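Local coordinates for protein BsaWI endonuclease (Geobacillus stearothermophilus, PDB 4ZSF) that probably acts as a metal-dependent type II restriction endonuclease of the PD-(D/E)XK superfamily, binding and cleaving double-stranded DNA, at residues M223-D228 against D233-I238. Residues are numbered along the deposited sequence; the frame is centred on the assembly and turned at random. Where two conformers were deposited one is given.
Sequences MYVFWD and DRIYPI
The W227 indole edge abuts P237 CB, 4.0 Å from CD1, while V225 CG1, of the same segment, lies over the rim of one face. In the same plane a water accepts from W227 NE1 and reaches I235 O, and I235 CG2 touches CZ2 obliquely. W227 CG lies between its backbone N and carbonyl carbon (chi1 65°), which brings the indole back over V225 and beside I235 and P237. Strands 222-226 and 235-238 are neighbouring parallel strands at one margin of the mixed sheet of this PD-(D/E)XK nuclease, joined by a short loop without a helix. Four backbone hydrogen bonds link them: M223 N to R234 O, Y236 N to M223 O (2.8 Å) and V225 N to Y236 O run nearly in line with the C=O, while I238 N bonds V225 O from above the carbonyl plane. At the far end of the pair, I238 CD1 lies over one face of the F226 ring, 4.0 Å from the ring centroid, and I238 CG2 lies at the Y224 edge. The F226 side chain is about 5 Å from that of D239, a calcium ligand in a structure of this protein, though without the ion in this chain. Y224 and Y236 run side by side with planes at 23°, slid apart so that they barely overlap; Y224 CE2 to Y236 CD2 is 3.5 Å. Y224 OH and H248 ND1 are hydrogen-bonded, and the H248 ring meets Y236 edge-to-face.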
loop_
_atom_site.group_PDB
_atom_site.type_symbol
_atom_site.label_atom_id
_atom_site.label_comp_id
_atom_site.label_asym_id
_atom_site.label_seq_id
_atom_site.Cartn_x
_atom_site.Cartn_y
_atom_site.Cartn_z
ATOM N N MET A 223 -5.086 -20.183 -14.423
ATOM C CA MET A 223 -4.030 -19.757 -13.525
ATOM C C MET A 223 -2.838 -20.653 -13.887
ATOM O O MET A 223 -3.008 -21.886 -13.948
ATOM C CB MET A 223 -4.484 -19.934 -12.068
ATOM C CG MET A 223 -3.367 -19.860 -11.064
ATOM S SD MET A 223 -2.820 -18.147 -10.850
ATOM C CE MET A 223 -4.229 -17.426 -9.995
ATOM N N TYR A 224 -1.677 -20.057 -14.178
ATOM C CA TYR A 224 -0.496 -20.854 -14.608
ATOM C C TYR A 224 0.545 -20.728 -13.548
ATOM O O TYR A 224 0.953 -19.602 -13.273
ATOM C CB TYR A 224 0.028 -20.337 -15.973
ATOM C CG TYR A 224 -1.098 -20.492 -16.971
ATOM C CD1 TYR A 224 -2.068 -19.527 -17.100
ATOM C CD2 TYR A 224 -1.219 -21.659 -17.707
ATOM C CE1 TYR A 224 -3.174 -19.686 -17.969
ATOM C CE2 TYR A 224 -2.277 -21.852 -18.589
ATOM C CZ TYR A 224 -3.249 -20.842 -18.734
ATOM O OH TYR A 224 -4.344 -21.072 -19.564
ATOM N N VAL A 225 0.896 -21.832 -12.897
ATOM C CA VAL A 225 1.769 -21.763 -11.722
ATOM C C VAL A 225 3.089 -22.453 -12.016
ATOM O O VAL A 225 3.077 -23.570 -12.559
ATOM C CB VAL A 225 1.099 -22.466 -10.466
ATOM C CG1 VAL A 225 2.033 -22.361 -9.197
ATOM C CG2 VAL A 225 -0.288 -21.897 -10.245
ATOM N N PHE A 226 4.215 -21.812 -11.636
ATOM C CA PHE A 226 5.523 -22.471 -11.763
ATOM C C PHE A 226 5.700 -23.592 -10.724
ATOM O O PHE A 226 6.280 -23.416 -9.681
ATOM C CB PHE A 226 6.639 -21.444 -11.636
ATOM C CG PHE A 226 6.812 -20.591 -12.850
ATOM C CD1 PHE A 226 7.752 -20.944 -13.822
ATOM C CD2 PHE A 226 6.128 -19.428 -13.016
ATOM C CE1 PHE A 226 7.944 -20.168 -14.943
ATOM C CE2 PHE A 226 6.327 -18.633 -14.155
ATOM C CZ PHE A 226 7.246 -19.035 -15.129
ATOM N N TRP A 227 5.154 -24.757 -11.014
ATOM C CA TRP A 227 5.351 -25.881 -10.129
ATOM C C TRP A 227 5.109 -27.152 -10.990
ATOM O O TRP A 227 4.749 -27.031 -12.158
ATOM C CB TRP A 227 4.401 -25.784 -8.921
ATOM C CG TRP A 227 2.924 -25.888 -9.154
ATOM C CD1 TRP A 227 2.260 -26.207 -10.330
ATOM C CD2 TRP A 227 1.910 -25.703 -8.160
ATOM N NE1 TRP A 227 0.903 -26.203 -10.110
ATOM C CE2 TRP A 227 0.665 -25.905 -8.780
ATOM C CE3 TRP A 227 1.946 -25.375 -6.787
ATOM C CZ2 TRP A 227 -0.567 -25.773 -8.082
ATOM C CZ3 TRP A 227 0.716 -25.234 -6.086
ATOM C CH2 TRP A 227 -0.517 -25.434 -6.740
ATOM N N ASP A 228 5.244 -28.326 -10.400
ATOM C CA ASP A 228 5.050 -29.560 -11.166
ATOM C C ASP A 228 3.794 -30.316 -10.735
ATOM O O ASP A 228 3.581 -31.475 -11.124
ATOM C CB ASP A 228 6.281 -30.453 -11.036
ATOM C CG ASP A 228 6.792 -30.534 -9.612
ATOM O OD1 ASP A 228 5.979 -30.808 -8.699
ATOM O OD2 ASP A 228 8.006 -30.293 -9.409
ATOM N N ASP A 233 -8.382 -28.478 -12.356
ATOM C CA ASP A 233 -9.386 -27.702 -13.082
ATOM C C ASP A 233 -8.744 -26.568 -13.904
ATOM O O ASP A 233 -8.250 -26.837 -15.006
ATOM C CB ASP A 233 -10.437 -27.161 -12.108
ATOM C CG ASP A 233 -11.685 -26.625 -12.819
ATOM O OD1 ASP A 233 -11.750 -26.603 -14.081
ATOM O OD2 ASP A 233 -12.594 -26.212 -12.080
ATOM N N ARG A 234 -8.733 -25.333 -13.400
ATOM C CA ARG A 234 -8.151 -24.211 -14.178
ATOM C C ARG A 234 -6.804 -23.787 -13.634
ATOM O O ARG A 234 -6.269 -22.765 -14.066
ATOM C CB ARG A 234 -9.098 -22.998 -14.157
ATOM C CG ARG A 234 -10.476 -23.299 -14.789
ATOM C CD ARG A 234 -11.447 -22.143 -14.414
ATOM N NE ARG A 234 -12.783 -22.261 -15.021
ATOM C CZ ARG A 234 -13.116 -21.873 -16.256
ATOM N NH1 ARG A 234 -12.206 -21.336 -17.077
ATOM N NH2 ARG A 234 -14.396 -22.056 -16.662
ATOM N N ILE A 235 -6.236 -24.588 -12.724
ATOM C CA ILE A 235 -4.907 -24.286 -12.184
ATOM C C ILE A 235 -3.903 -25.199 -12.867
ATOM O O ILE A 235 -3.887 -26.419 -12.618
ATOM C CB ILE A 235 -4.838 -24.486 -10.708
ATOM C CG1 ILE A 235 -5.878 -23.541 -10.005
ATOM C CG2 ILE A 235 -3.477 -24.148 -10.226
ATOM C CD1 ILE A 235 -6.087 -23.908 -8.519
ATOM N N TYR A 236 -3.126 -24.628 -13.765
ATOM C CA TYR A 236 -2.247 -25.407 -14.630
ATOM C C TYR A 236 -0.752 -25.271 -14.324
ATOM O O TYR A 236 -0.320 -24.174 -13.983
ATOM C CB TYR A 236 -2.413 -24.921 -16.072
ATOM C CG TYR A 236 -3.841 -24.943 -16.561
ATOM C CD1 TYR A 236 -4.452 -26.149 -16.955
ATOM C CD2 TYR A 236 -4.563 -23.755 -16.675
ATOM C CE1 TYR A 236 -5.768 -26.161 -17.435
ATOM C CE2 TYR A 236 -5.883 -23.762 -17.157
ATOM C CZ TYR A 236 -6.452 -24.973 -17.560
ATOM O OH TYR A 236 -7.773 -24.940 -18.032
ATOM N N PRO A 237 0.031 -26.357 -14.473
ATOM C CA PRO A 237 1.469 -26.269 -14.240
ATOM C C PRO A 237 2.208 -25.697 -15.446
ATOM O O PRO A 237 1.868 -26.025 -16.613
ATOM C CB PRO A 237 1.903 -27.721 -13.976
ATOM C CG PRO A 237 0.896 -28.569 -14.793
ATOM C CD PRO A 237 -0.437 -27.726 -14.721
ATOM N N ILE A 238 3.215 -24.858 -15.163
ATOM C CA ILE A 238 4.130 -24.398 -16.211
ATOM C C ILE A 238 5.542 -24.417 -15.691
ATOM O O ILE A 238 5.788 -24.524 -14.467
ATOM C CB ILE A 238 3.813 -22.955 -16.711
ATOM C CG1 ILE A 238 3.705 -22.007 -15.507
ATOM C CG2 ILE A 238 2.538 -22.910 -17.632
ATOM C CD1 ILE A 238 3.681 -20.486 -15.954
HETATM O O HOH W 1 -1.531 -27.212 -11.466
#